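Local coordinates for protein beta subunit of photoactivated adenylyl cyclase (Beggiatoa sp. PS, PDB 5M2A) that makes cyclic AMP from ATP under blue-light control, joining a flavin-binding BLUF photoreceptor to an adenylyl cyclase catalytic domain, at residues A132-I135 / Y136-Q140; S165-T168 / E169-V173; L223-I226 / S227-Q231; L339-T342 / Q343-R346. All blocks are in the same frame, centred on the assembly; numbering follows the deposited sequence. Where two conformers were deposited one is given.

Contact 1: A132-I135 / Y136-Q140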
ATOM      1  N   ALA A 132       6.249   0.437   5.338  1.00 26.20           N
ATOM      2  CA  ALA A 132       6.810   0.789   6.642  1.00 30.17           C
ATOM      3  C   ALA A 132       7.537   2.130   6.600  1.00 32.58           C
ATOM      4  O   ALA A 132       7.550   2.877   7.589  1.00 26.44           O
ATOM      5  CB  ALA A 132       7.746  -0.315   7.126  1.00 28.08           C
ATOM      6  N   ARG A 133       8.149   2.451   5.458  1.00 27.22           N
ATOM      7  CA  ARG A 133       8.846   3.726   5.306  1.00 28.08           C
ATOM      8  C   ARG A 133       7.902   4.910   5.509  1.00 26.48           C
ATOM      9  O   ARG A 133       8.284   5.928   6.107  1.00 27.06           O
ATOM     10  CB  ARG A 133       9.495   3.772   3.919  1.00 31.90           C
ATOM     11  CG  ARG A 133      10.062   5.104   3.509  1.00 38.18           C
ATOM     12  CD  ARG A 133      11.207   5.525   4.398  1.00 39.96           C
ATOM     13  NE  ARG A 133      11.873   6.709   3.867  1.00 45.40           N
ATOM     14  CZ  ARG A 133      12.818   7.383   4.506  1.00 50.77           C
ATOM     15  NH1 ARG A 133      13.216   6.994   5.711  1.00 54.80           N
ATOM     16  NH2 ARG A 133      13.358   8.453   3.942  1.00 51.34           N
ATOM     17  N   VAL A 134       6.658   4.787   5.057  1.00 24.69           N
ATOM     18  CA  VAL A 134       5.721   5.894   5.224  1.00 23.83           C
ATOM     19  C   VAL A 134       5.361   6.081   6.694  1.00 25.68           C
ATOM     20  O   VAL A 134       5.280   7.213   7.194  1.00 23.88           O
ATOM     21  CB  VAL A 134       4.465   5.664   4.372  1.00 25.39           C
ATOM     22  CG1 VAL A 134       3.450   6.697   4.751  1.00 22.66           C
ATOM     23  CG2 VAL A 134       4.794   5.742   2.881  1.00 26.38           C
ATOM     24  N   ILE A 135       5.119   4.977   7.403  1.00 27.20           N
ATOM     25  CA  ILE A 135       4.814   5.057   8.829  1.00 27.56           C
ATOM     26  C   ILE A 135       5.988   5.668   9.583  1.00 27.65           C
ATOM     27  O   ILE A 135       5.808   6.492  10.491  1.00 28.18           O
ATOM     28  CB  ILE A 135       4.448   3.660   9.367  1.00 26.89           C
ATOM     29  CG1 ILE A 135       3.137   3.177   8.742  1.00 27.92           C
ATOM     30  CG2 ILE A 135       4.374   3.664  10.899  1.00 30.39           C
ATOM     31  CD1 ILE A 135       1.948   4.086   9.011  1.00 30.86           C
ATOM     32  N   TYR A 136       7.205   5.278   9.213  1.00 26.82           N
ATOM     33  CA  TYR A 136       8.396   5.851   9.830  1.00 29.41           C
ATOM     34  C   TYR A 136       8.437   7.365   9.653  1.00 29.03           C
ATOM     35  O   TYR A 136       8.640   8.112  10.621  1.00 31.44           O
ATOM     36  CB  TYR A 136       9.642   5.200   9.228  1.00 29.71           C
ATOM     37  CG  TYR A 136      10.930   5.769   9.754  1.00 32.15           C
ATOM     38  CD1 TYR A 136      11.477   5.312  10.945  1.00 38.53           C
ATOM     39  CD2 TYR A 136      11.595   6.769   9.066  1.00 34.29           C
ATOM     40  CE1 TYR A 136      12.652   5.836  11.435  1.00 42.66           C
ATOM     41  CE2 TYR A 136      12.773   7.300   9.546  1.00 45.65           C
ATOM     42  CZ  TYR A 136      13.296   6.832  10.731  1.00 49.09           C
ATOM     43  OH  TYR A 136      14.471   7.362  11.208  1.00 56.24           O
ATOM     44  N   LEU A 137       8.239   7.837   8.420  1.00 29.06           N
ATOM     45  CA  LEU A 137       8.291   9.275   8.157  1.00 30.76           C
ATOM     46  C   LEU A 137       7.250  10.027   8.972  1.00 30.98           C
ATOM     47  O   LEU A 137       7.537  11.090   9.536  1.00 31.16           O
ATOM     48  CB  LEU A 137       8.091   9.546   6.668  1.00 30.40           C
ATOM     49  CG  LEU A 137       9.268   9.136   5.789  1.00 29.34           C
ATOM     50  CD1 LEU A 137       8.892   9.218   4.322  1.00 33.20           C
ATOM     51  CD2 LEU A 137      10.497  10.004   6.085  1.00 31.87           C
ATOM     52  N   ILE A 138       6.033   9.491   9.043  1.00 26.14           N
ATOM     53  CA  ILE A 138       4.986  10.145   9.823  1.00 25.81           C
ATOM     54  C   ILE A 138       5.361  10.174  11.295  1.00 29.37           C
ATOM     55  O   ILE A 138       5.166  11.186  11.983  1.00 30.69           O
ATOM     56  CB  ILE A 138       3.638   9.441   9.595  1.00 25.58           C
ATOM     57  CG1 ILE A 138       3.178   9.669   8.159  1.00 30.73           C
ATOM     58  CG2 ILE A 138       2.584   9.959  10.577  1.00 27.70           C
ATOM     59  CD1 ILE A 138       2.017   8.838   7.781  1.00 28.60           C
ATOM     60  N   ASN A 139       5.893   9.059  11.810  1.00 28.63           N
ATOM     61  CA  ASN A 139       6.299   9.002  13.206  0.50 29.37           C
ATOM     62  C   ASN A 139       7.380  10.038  13.519  1.00 33.77           C
ATOM     63  O   ASN A 139       7.452  10.527  14.652  1.00 34.30           O
ATOM     64  CB  ASN A 139       6.787   7.593  13.539  0.50 30.30           C
ATOM     65  CG  ASN A 139       6.727   7.283  15.019  0.50 29.29           C
ATOM     66  OD1 ASN A 139       5.831   7.740  15.728  0.50 27.57           O
ATOM     67  ND2 ASN A 139       7.684   6.493  15.493  0.50 31.00           N
ATOM     68  N   GLN A 140       8.212  10.371  12.537  1.00 31.75           N
ATOM     69  CA  GLN A 140       9.282  11.341  12.720  1.00 37.07           C
ATOM     70  C   GLN A 140       8.823  12.777  12.506  1.00 40.17           C
ATOM     71  O   GLN A 140       9.653  13.688  12.544  1.00 45.78           O
ATOM     72  CB  GLN A 140      10.446  11.017  11.784  1.00 40.48           C
ATOM     73  CG  GLN A 140      11.132   9.698  12.102  1.00 46.62           C
ATOM     74  CD  GLN A 140      11.673   9.650  13.521  1.00 57.30           C
ATOM     75  OE1 GLN A 140      12.201  10.639  14.035  1.00 63.62           O
ATOM     76  NE2 GLN A 140      11.534   8.497  14.164  1.00 56.70           N
TER

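Contact 2: S165-T168 / E169-V173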
ATOM      1  N   SER A 165       2.045 -22.251  -7.475  1.00 23.38           N
ATOM      2  CA  SER A 165       1.100 -22.556  -8.545  0.70 29.59           C
ATOM      3  C   SER A 165       0.372 -23.865  -8.279  1.00 28.69           C
ATOM      4  O   SER A 165      -0.816 -23.991  -8.589  1.00 30.19           O
ATOM      5  CB  SER A 165       1.812 -22.613  -9.898  0.70 32.02           C
ATOM      6  OG  SER A 165       2.223 -21.318 -10.293  0.70 38.58           O
ATOM      7  N   THR A 166       1.060 -24.848  -7.702  1.00 28.13           N
ATOM      8  CA  THR A 166       0.395 -26.112  -7.397  1.00 29.51           C
ATOM      9  C   THR A 166      -0.600 -25.939  -6.256  1.00 26.80           C
ATOM     10  O   THR A 166      -1.706 -26.494  -6.291  1.00 27.66           O
ATOM     11  CB  THR A 166       1.433 -27.176  -7.045  1.00 32.27           C
ATOM     12  OG1 THR A 166       2.411 -27.260  -8.095  1.00 32.89           O
ATOM     13  CG2 THR A 166       0.768 -28.524  -6.863  1.00 38.40           C
ATOM     14  N   LEU A 167      -0.215 -25.177  -5.231  1.00 26.21           N
ATOM     15  CA  LEU A 167      -1.114 -24.927  -4.111  1.00 22.98           C
ATOM     16  C   LEU A 167      -2.383 -24.213  -4.563  1.00 27.22           C
ATOM     17  O   LEU A 167      -3.490 -24.584  -4.153  1.00 28.17           O
ATOM     18  CB  LEU A 167      -0.390 -24.110  -3.041  1.00 24.79           C
ATOM     19  CG  LEU A 167       0.839 -24.816  -2.465  1.00 28.54           C
ATOM     20  CD1 LEU A 167       1.658 -23.857  -1.626  1.00 25.19           C
ATOM     21  CD2 LEU A 167       0.439 -26.037  -1.644  1.00 26.97           C
ATOM     22  N   THR A 168      -2.244 -23.189  -5.412  1.00 25.01           N
ATOM     23  CA  THR A 168      -3.429 -22.476  -5.888  1.00 28.04           C
ATOM     24  C   THR A 168      -4.264 -23.336  -6.820  1.00 32.76           C
ATOM     25  O   THR A 168      -5.490 -23.173  -6.878  1.00 36.93           O
ATOM     26  CB  THR A 168      -3.039 -21.177  -6.597  1.00 35.09           C
ATOM     27  OG1 THR A 168      -2.124 -21.457  -7.665  1.00 36.04           O
ATOM     28  CG2 THR A 168      -2.409 -20.221  -5.619  1.00 30.20           C
ATOM     29  N   GLU A 169      -3.631 -24.251  -7.552  1.00 34.05           N
ATOM     30  CA  GLU A 169      -4.381 -25.125  -8.446  1.00 31.95           C
ATOM     31  C   GLU A 169      -5.191 -26.168  -7.688  1.00 34.77           C
ATOM     32  O   GLU A 169      -6.289 -26.529  -8.124  1.00 39.06           O
ATOM     33  CB  GLU A 169      -3.435 -25.819  -9.427  1.00 38.89           C
ATOM     34  CG  GLU A 169      -4.151 -26.733 -10.414  1.00 46.48           C
ATOM     35  CD  GLU A 169      -3.206 -27.451 -11.356  1.00 60.05           C
ATOM     36  OE1 GLU A 169      -2.021 -27.627 -11.003  1.00 65.37           O
ATOM     37  OE2 GLU A 169      -3.649 -27.840 -12.456  1.00 69.35           O
ATOM     38  N   LYS A 170      -4.678 -26.665  -6.564  1.00 27.29           N
ATOM     39  CA  LYS A 170      -5.302 -27.785  -5.874  1.00 29.43           C
ATOM     40  C   LYS A 170      -6.078 -27.396  -4.619  1.00 25.87           C
ATOM     41  O   LYS A 170      -6.903 -28.190  -4.158  1.00 30.70           O
ATOM     42  CB  LYS A 170      -4.237 -28.824  -5.501  1.00 34.64           C
ATOM     43  CG  LYS A 170      -3.499 -29.429  -6.695  1.00 40.80           C
ATOM     44  CD  LYS A 170      -4.464 -29.767  -7.817  1.00 48.25           C
ATOM     45  CE  LYS A 170      -3.850 -30.718  -8.831  1.00 58.22           C
ATOM     46  NZ  LYS A 170      -4.106 -32.148  -8.484  1.00 61.41           N
ATOM     47  N   LEU A 171      -5.841 -26.216  -4.053  1.00 23.10           N
ATOM     48  CA  LEU A 171      -6.518 -25.932  -2.793  1.00 22.61           C
ATOM     49  C   LEU A 171      -7.724 -25.024  -3.010  1.00 25.51           C
ATOM     50  O   LEU A 171      -7.733 -24.214  -3.939  1.00 28.45           O
ATOM     51  CB  LEU A 171      -5.557 -25.251  -1.817  1.00 21.15           C
ATOM     52  CG  LEU A 171      -4.454 -26.130  -1.234  1.00 30.40           C
ATOM     53  CD1 LEU A 171      -3.507 -25.256  -0.439  1.00 26.83           C
ATOM     54  CD2 LEU A 171      -5.068 -27.225  -0.367  1.00 34.21           C
ATOM     55  N   PRO A 172      -8.769 -25.137  -2.193  1.00 24.30           N
ATOM     56  CA  PRO A 172      -9.863 -24.162  -2.267  1.00 23.30           C
ATOM     57  C   PRO A 172      -9.375 -22.784  -1.849  1.00 21.78           C
ATOM     58  O   PRO A 172      -8.440 -22.640  -1.062  1.00 20.70           O
ATOM     59  CB  PRO A 172     -10.908 -24.703  -1.287  1.00 28.92           C
ATOM     60  CG  PRO A 172     -10.153 -25.644  -0.389  1.00 35.82           C
ATOM     61  CD  PRO A 172      -9.045 -26.214  -1.225  1.00 30.77           C
ATOM     62  N   VAL A 173     -10.051 -21.762  -2.385  1.00 21.88           N
ATOM     63  CA  VAL A 173      -9.581 -20.388  -2.206  0.50 20.68           C
ATOM     64  C   VAL A 173      -9.432 -20.047  -0.732  1.00 19.90           C
ATOM     65  O   VAL A 173      -8.439 -19.434  -0.324  1.00 18.74           O
ATOM     66  CB  VAL A 173     -10.506 -19.393  -2.945  0.50 24.39           C
ATOM     67  CG1 VAL A 173     -11.960 -19.712  -2.702  0.50 22.55           C
ATOM     68  CG2 VAL A 173     -10.193 -17.961  -2.516  0.50 24.64           C
TER

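Contact 3: L223-I226 / S227-Q231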
ATOM      1  N   LEU A 223      17.026 -16.758   7.400  1.00 16.44           N
ATOM      2  CA  LEU A 223      17.136 -18.065   8.051  1.00 17.65           C
ATOM      3  C   LEU A 223      16.033 -18.266   9.080  1.00 18.47           C
ATOM      4  O   LEU A 223      15.506 -19.374   9.231  1.00 17.80           O
ATOM      5  CB  LEU A 223      18.507 -18.205   8.710  1.00 15.71           C
ATOM      6  CG  LEU A 223      19.668 -18.072   7.731  1.00 21.05           C
ATOM      7  CD1 LEU A 223      20.991 -17.978   8.498  1.00 20.18           C
ATOM      8  CD2 LEU A 223      19.674 -19.253   6.768  1.00 17.61           C
ATOM      9  N   ASP A 224      15.678 -17.209   9.804  1.00 18.40           N
ATOM     10  CA  ASP A 224      14.607 -17.327  10.789  1.00 18.08           C
ATOM     11  C   ASP A 224      13.276 -17.634  10.122  1.00 18.77           C
ATOM     12  O   ASP A 224      12.480 -18.428  10.648  1.00 18.26           O
ATOM     13  CB  ASP A 224      14.505 -16.045  11.625  1.00 16.62           C
ATOM     14  CG  ASP A 224      15.575 -15.965  12.705  1.00 28.14           C
ATOM     15  OD1 ASP A 224      16.461 -16.849  12.736  1.00 23.59           O
ATOM     16  OD2 ASP A 224      15.531 -15.016  13.522  1.00 25.52           O
ATOM     17  N   ILE A 225      13.007 -17.014   8.969  1.00 15.96           N
ATOM     18  CA  ILE A 225      11.805 -17.340   8.201  0.50 17.27           C
ATOM     19  C   ILE A 225      11.794 -18.817   7.842  1.00 18.26           C
ATOM     20  O   ILE A 225      10.813 -19.538   8.084  1.00 15.32           O
ATOM     21  CB  ILE A 225      11.731 -16.487   6.923  0.50 18.24           C
ATOM     22  CG1 ILE A 225      11.564 -15.015   7.261  0.50 20.09           C
ATOM     23  CG2 ILE A 225      10.589 -16.968   6.032  0.50 19.09           C
ATOM     24  CD1 ILE A 225      10.347 -14.742   8.009  0.50 23.00           C
ATOM     25  N   ILE A 226      12.886 -19.270   7.229  1.00 18.35           N
ATOM     26  CA  ILE A 226      12.995 -20.676   6.848  1.00 21.86           C
ATOM     27  C   ILE A 226      12.797 -21.571   8.060  1.00 23.02           C
ATOM     28  O   ILE A 226      12.074 -22.578   8.003  1.00 18.37           O
ATOM     29  CB  ILE A 226      14.360 -20.913   6.185  1.00 17.72           C
ATOM     30  CG1 ILE A 226      14.447 -20.158   4.854  1.00 18.57           C
ATOM     31  CG2 ILE A 226      14.672 -22.418   6.052  1.00 20.54           C
ATOM     32  CD1 ILE A 226      15.885 -20.000   4.359  1.00 21.28           C
ATOM     33  N   SER A 227      13.425 -21.209   9.177  1.00 18.42           N
ATOM     34  CA  SER A 227      13.347 -22.025  10.382  1.00 17.97           C
ATOM     35  C   SER A 227      11.923 -22.086  10.912  1.00 19.10           C
ATOM     36  O   SER A 227      11.445 -23.152  11.313  1.00 19.56           O
ATOM     37  CB  SER A 227      14.296 -21.473  11.448  1.00 18.95           C
ATOM     38  OG  SER A 227      14.128 -22.168  12.676  1.00 26.32           O
ATOM     39  N   GLU A 228      11.222 -20.947  10.915  1.00 18.66           N
ATOM     40  CA  GLU A 228       9.864 -20.944  11.438  1.00 17.32           C
ATOM     41  C   GLU A 228       8.933 -21.753  10.550  1.00 19.08           C
ATOM     42  O   GLU A 228       8.025 -22.430  11.050  1.00 18.54           O
ATOM     43  CB  GLU A 228       9.354 -19.514  11.588  1.00 19.98           C
ATOM     44  CG  GLU A 228      10.005 -18.773  12.754  1.00 25.92           C
ATOM     45  CD  GLU A 228       9.059 -17.770  13.413  1.00 33.22           C
ATOM     46  OE1 GLU A 228       7.857 -17.766  13.066  1.00 32.08           O
ATOM     47  OE2 GLU A 228       9.511 -16.986  14.276  1.00 33.94           O
ATOM     48  N   LEU A 229       9.131 -21.694   9.233  1.00 19.18           N
ATOM     49  CA  LEU A 229       8.312 -22.523   8.352  1.00 19.65           C
ATOM     50  C   LEU A 229       8.570 -24.004   8.587  1.00 20.06           C
ATOM     51  O   LEU A 229       7.635 -24.817   8.565  1.00 17.76           O
ATOM     52  CB  LEU A 229       8.577 -22.174   6.891  1.00 16.45           C
ATOM     53  CG  LEU A 229       8.232 -20.759   6.442  1.00 22.79           C
ATOM     54  CD1 LEU A 229       8.277 -20.687   4.920  1.00 18.37           C
ATOM     55  CD2 LEU A 229       6.895 -20.270   6.969  1.00 24.41           C
ATOM     56  N   LYS A 230       9.836 -24.384   8.768  1.00 18.69           N
ATOM     57  CA  LYS A 230      10.144 -25.782   9.055  1.00 21.75           C
ATOM     58  C   LYS A 230       9.476 -26.227  10.350  1.00 21.36           C
ATOM     59  O   LYS A 230       8.903 -27.318  10.423  1.00 21.09           O
ATOM     60  CB  LYS A 230      11.661 -25.985   9.132  1.00 20.52           C
ATOM     61  CG  LYS A 230      12.082 -27.443   9.296  1.00 24.00           C
ATOM     62  CD  LYS A 230      13.596 -27.551   9.380  1.00 32.47           C
ATOM     63  CE  LYS A 230      14.039 -28.969   9.692  1.00 42.02           C
ATOM     64  NZ  LYS A 230      15.524 -29.035   9.797  1.00 48.04           N
ATOM     65  N   GLN A 231       9.527 -25.383  11.386  1.00 20.78           N
ATOM     66  CA  GLN A 231       8.802 -25.697  12.621  1.00 22.47           C
ATOM     67  C   GLN A 231       7.310 -25.868  12.357  1.00 20.04           C
ATOM     68  O   GLN A 231       6.686 -26.811  12.854  1.00 21.27           O
ATOM     69  CB  GLN A 231       9.026 -24.603  13.668  1.00 23.72           C
ATOM     70  CG  GLN A 231      10.420 -24.581  14.255  1.00 29.53           C
ATOM     71  CD  GLN A 231      10.567 -23.541  15.352  1.00 43.85           C
ATOM     72  OE1 GLN A 231       9.708 -23.416  16.228  1.00 49.47           O
ATOM     73  NE2 GLN A 231      11.655 -22.781  15.302  1.00 41.38           N
TER

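Contact 4: L339-T342 / Q343-R346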
ATOM      1  N   LEU A 339      12.990 -30.733  -6.306  1.00 33.98           N
ATOM      2  CA  LEU A 339      12.091 -31.422  -7.224  1.00 32.69           C
ATOM      3  C   LEU A 339      11.251 -32.463  -6.496  1.00 34.29           C
ATOM      4  O   LEU A 339      10.045 -32.578  -6.739  1.00 39.99           O
ATOM      5  CB  LEU A 339      12.883 -32.074  -8.356  1.00 39.23           C
ATOM      6  CG  LEU A 339      12.011 -32.682  -9.451  1.00 47.67           C
ATOM      7  CD1 LEU A 339      11.194 -31.591 -10.126  1.00 48.64           C
ATOM      8  CD2 LEU A 339      12.865 -33.429 -10.465  1.00 48.50           C
ATOM      9  N   GLN A 340      11.862 -33.238  -5.602  1.00 36.46           N
ATOM     10  CA  GLN A 340      11.082 -34.233  -4.876  1.00 41.50           C
ATOM     11  C   GLN A 340      10.016 -33.577  -4.011  1.00 34.39           C
ATOM     12  O   GLN A 340       8.935 -34.141  -3.823  1.00 40.81           O
ATOM     13  CB  GLN A 340      11.994 -35.115  -4.025  1.00 51.38           C
ATOM     14  CG  GLN A 340      12.854 -36.065  -4.835  1.00 64.42           C
ATOM     15  CD  GLN A 340      13.542 -37.102  -3.969  1.00 73.37           C
ATOM     16  OE1 GLN A 340      13.746 -36.896  -2.772  1.00 74.59           O
ATOM     17  NE2 GLN A 340      13.896 -38.231  -4.574  1.00 74.26           N
ATOM     18  N   ILE A 341      10.287 -32.376  -3.504  1.00 29.59           N
ATOM     19  CA  ILE A 341       9.316 -31.719  -2.638  1.00 27.95           C
ATOM     20  C   ILE A 341       8.143 -31.172  -3.439  1.00 33.64           C
ATOM     21  O   ILE A 341       6.987 -31.292  -3.016  1.00 33.82           O
ATOM     22  CB  ILE A 341      10.011 -30.625  -1.806  1.00 35.35           C
ATOM     23  CG1 ILE A 341      10.898 -31.285  -0.749  1.00 39.59           C
ATOM     24  CG2 ILE A 341       8.991 -29.717  -1.151  1.00 30.32           C
ATOM     25  CD1 ILE A 341      10.147 -32.157   0.233  1.00 37.63           C
ATOM     26  N   THR A 342       8.399 -30.568  -4.606  1.00 32.74           N
ATOM     27  CA  THR A 342       7.295 -30.085  -5.430  0.60 32.98           C
ATOM     28  C   THR A 342       6.420 -31.235  -5.916  1.00 32.04           C
ATOM     29  O   THR A 342       5.206 -31.066  -6.071  1.00 35.97           O
ATOM     30  CB  THR A 342       7.826 -29.282  -6.619  0.60 35.26           C
ATOM     31  OG1 THR A 342       8.666 -30.114  -7.425  0.60 38.40           O
ATOM     32  CG2 THR A 342       8.625 -28.078  -6.138  0.60 22.53           C
ATOM     33  N   GLN A 343       7.021 -32.411  -6.151  1.00 32.28           N
ATOM     34  CA  GLN A 343       6.245 -33.600  -6.508  1.00 35.44           C
ATOM     35  C   GLN A 343       5.430 -34.105  -5.324  1.00 32.15           C
ATOM     36  O   GLN A 343       4.297 -34.577  -5.493  1.00 34.14           O
ATOM     37  CB  GLN A 343       7.170 -34.722  -6.985  1.00 43.76           C
ATOM     38  CG  GLN A 343       7.990 -34.453  -8.230  1.00 50.50           C
ATOM     39  CD  GLN A 343       8.968 -35.591  -8.502  1.00 60.25           C
ATOM     40  OE1 GLN A 343       8.875 -36.660  -7.896  1.00 65.53           O
ATOM     41  NE2 GLN A 343       9.914 -35.361  -9.406  1.00 61.68           N
ATOM     42  N   LEU A 344       6.021 -34.077  -4.127  1.00 35.67           N
ATOM     43  CA  LEU A 344       5.304 -34.459  -2.918  1.00 39.31           C
ATOM     44  C   LEU A 344       4.123 -33.529  -2.665  1.00 36.66           C
ATOM     45  O   LEU A 344       3.046 -33.973  -2.260  1.00 39.37           O
ATOM     46  CB  LEU A 344       6.256 -34.439  -1.724  1.00 41.08           C
ATOM     47  CG  LEU A 344       5.621 -34.652  -0.348  1.00 47.26           C
ATOM     48  CD1 LEU A 344       5.304 -36.131  -0.147  1.00 52.97           C
ATOM     49  CD2 LEU A 344       6.525 -34.130   0.748  1.00 48.13           C
ATOM     50  N   ILE A 345       4.309 -32.231  -2.893  1.00 31.34           N
ATOM     51  CA  ILE A 345       3.214 -31.281  -2.710  1.00 31.42           C
ATOM     52  C   ILE A 345       2.051 -31.627  -3.635  1.00 38.02           C
ATOM     53  O   ILE A 345       0.901 -31.764  -3.195  1.00 36.04           O
ATOM     54  CB  ILE A 345       3.731 -29.846  -2.916  1.00 25.90           C
ATOM     55  CG1 ILE A 345       4.701 -29.513  -1.779  1.00 24.37           C
ATOM     56  CG2 ILE A 345       2.583 -28.858  -2.996  1.00 27.34           C
ATOM     57  CD1 ILE A 345       5.395 -28.152  -1.890  1.00 24.32           C
ATOM     58  N   ARG A 346       2.339 -31.845  -4.918  1.00 35.02           N
ATOM     59  CA  ARG A 346       1.284 -32.211  -5.853  1.00 38.19           C
ATOM     60  C   ARG A 346       0.640 -33.542  -5.471  1.00 41.44           C
ATOM     61  O   ARG A 346      -0.588 -33.673  -5.484  1.00 43.81           O
ATOM     62  CB  ARG A 346       1.836 -32.262  -7.278  1.00 35.84           C
ATOM     63  CG  ARG A 346       0.843 -32.790  -8.300  1.00 44.27           C
ATOM     64  CD  ARG A 346       1.298 -32.493  -9.719  1.00 52.42           C
ATOM     65  NE  ARG A 346       1.368 -31.055  -9.964  1.00 55.48           N
ATOM     66  CZ  ARG A 346       0.327 -30.306 -10.311  1.00 60.23           C
ATOM     67  NH1 ARG A 346      -0.870 -30.857 -10.453  1.00 63.20           N
ATOM     68  NH2 ARG A 346       0.483 -29.005 -10.512  1.00 61.61           N
TER

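Contact 1: A132-I135 / Y136-Q140
Arg133 lays its guanidinium group beneath the end of Leu137, one turn further along the helix 132-139, so that Leu137 CD2 sits over the centre of one face, 3.8 Å from Arg133 CZ. This short alpha helix lies between the BLUF sheet and the cyclase sheet, and its i to i+4 contacts are local. Arg133 leaves the backbone with CG anti to its N (chi1 170°) and then bends at chi2 (64°), a path that carries the long chain forward along the helix towards Tyr136 and Leu137. Its NH1 comes to 3.7 Å from Tyr136 CD2; the guanidinium and phenol planes are only 13° apart, but the approach is oblique. With an alanine here, Leu137 CD2 would probably lose the flat group beneath it, and Tyr136 would be left freer to turn. On another flank Val134 and Ile138 run side by side, Val134 CG1 4.0 Å from Ile138 CD1, and the pair faces Tyr129 and Leu126 of the second subunit as well as Pro144 of its own chain. At one end the backbone of Ala132 is hydrogen-bonded to Val198 of the cyclase sheet; at the other, in the conformer modelled here, Asn139 OD1 accepts from Cys79 N in the BLUF sheet, so the helix touches both domains. Between these ends four main-chain bonds hold the turns together, from Tyr136 N to Ala132 O (2.9 Å) through to Asn139 N, which reaches Ile135 O at 2.9 Å.

Contact 2: S165-T168 / E169-V173
Leu167 and Leu171 lie side by side on the inner flank of the helix 164-170, Leu167 CD2 and Leu171 CD1 4.2 Å apart. The tight part is nearer the backbone: Leu171 N bonds to Leu167 O at 2.9 Å, and Leu171 CB comes within 3.2 Å of the same oxygen. Leu167 O also takes a weak bond from Lys170 N, so two donors converge where the helix ends; Leu171 is the first residue to leave helical geometry. With chi1 at 56° the Thr168 hydroxyl turns back up the helix, where Thr168 OG1 has Phe164 O and Ser165 O (3.0 Å) within reach for its single proton, while the side chain leans on Val176 of the next helix.

The outer side is looser. Glu169 stretches out fully, CG anti to its N (chi1 -179°), and within this turn meets little beyond the oxygens under its CB, Ser165 O lying 3.3 Å away. Its carboxylate is instead paired with Arg346, and Lys170 NZ with Glu350, both salt bridges to the C-terminal part of the chain. In the conformer given, Ser165 OG bonds to Asp274 of the second subunit, and the Ser165 side chain lies about 6 Å from the magnesium bound by Asp160, Ile161 and Asp204: this is the helix that follows the metal-binding strand end in the catalytic domain of a dimeric nucleotidyl cyclase.

Contact 3: L223-I226 / S227-Q231
A local, backbone-led contact within one alpha helix joins 223-226 to 227-231, midway along helix 215-235 of the cyclase catalytic domain. The helix packs against strand 247-258 of the central sheet and beside helix 173-193, and its side chains divide accordingly. Towards the sheet, Ile225, Ile226 and Leu229 all rest on Thr247. Leu229 has its CG swung beside the backbone N (chi1 -63°), which brings that carbon over the preceding turn, 3.3 Å from Ile225 O; the Ile225 side chain, modelled in two conformers, is a more distant neighbour. The same carbonyl receives Leu229 N at 3.0 Å, so its oxygen takes the amide while the CG of the same residue packs against it.

Towards helix 173-193 the chemistry is polar at its tips. Asp224 and Glu228 are one turn apart, yet their carboxylates stay separate, Asp224 OD2 and Glu228 OE2 being 6.4 Å apart. Each has a mate elsewhere: Tyr194 OH bonds Asp224 OD2, and Arg189 forms a salt bridge with Glu228 OE1, which would probably ease any repulsion between the two acids. Glu228 CG leans back onto the preceding turn, 3.3 Å from Asp224 O, before the chain bends away at chi2. Lys230, fully extended, leads away from the contact to a cation-pi interaction with Tyr335.

Four main-chain bonds span the junction, the shortest being the two at 2.8 Å, from Ser227 N to Leu223 O and from Glu228 N to Asp224 O; Ser227 CB comes down beside Leu223 O at 3.3 Å.

Contact 4: L339-T342 / Q343-R346
Gln343 reaches back across Leu339, one turn earlier, its NE2 3.4 Å from Leu339 CG, a polar group set against a branched carbon. Four main-chain bonds span the contact: Gln343 N, Leu344 N, Ile345 N and Arg346 N donate in turn to the carbonyls of Leu339, Gln340, Ile341 and Thr342, with Ile345 N to Ile341 O shortest at 2.8 Å. Leu339 O serves two donors. Besides Gln343 N, it accepts from Thr342 OG1 at 2.9 Å, and both arrive from the same face of the carbonyl plane. This holds for one of the two modelled conformers of Thr342, whose chi1 of 60° turns the hydroxyl back over the preceding turn, with a weak second approach to Thr338 O. Gln340 N is accepted by Asp337 OD2 just before the helix, and Thr348 OG1 is hydrogen-bonded to Leu344 O.

Apolar side chains meet on another flank. Ile341 runs alongside Leu344, Ile341 CD1 lying 4.2 Å from Leu344 CD2, and its other branch, CG2, is 4.0 Å from Ile345 CD1. Ile345 CG1 presses close to Ile341 O, at 3.1 Å, and the side chain also packs on Leu167 and Ala163. An alanine in place of Ile345 is likely to open a gap between this helix and helix 164-170, leaving Ile341 CG2 and Leu167 without their neighbour. Ile341 packs on the neighbouring loops, whereas Ile345 on Leu167, with Arg346 turned to its partner Glu169, joins the C-terminal helix 338-349 to helix 164-170 of the cyclase domain.

All four contacts lie within single helices, contacts 1 and 2 at a helix end, but their settings differ. Contacts 1 and 3 are partly buried, contacts 2 and 4 lie at the surface. Contact 1 is set apart, its centre 28 Å or more from the others, in the helix between the BLUF and cyclase sheets; like contact 2 it touches the second subunit. Contact 3 belongs to a helix backing the cyclase sheet and meets no other chain. Contacts 2 and 4 join directly, through both charged and apolar side chains. Contacts 2 and 3 send charged ends to partners elsewhere in the chain, while Arg133 of contact 1 lies against Leu137 and has a long, weak pairing with Glu258.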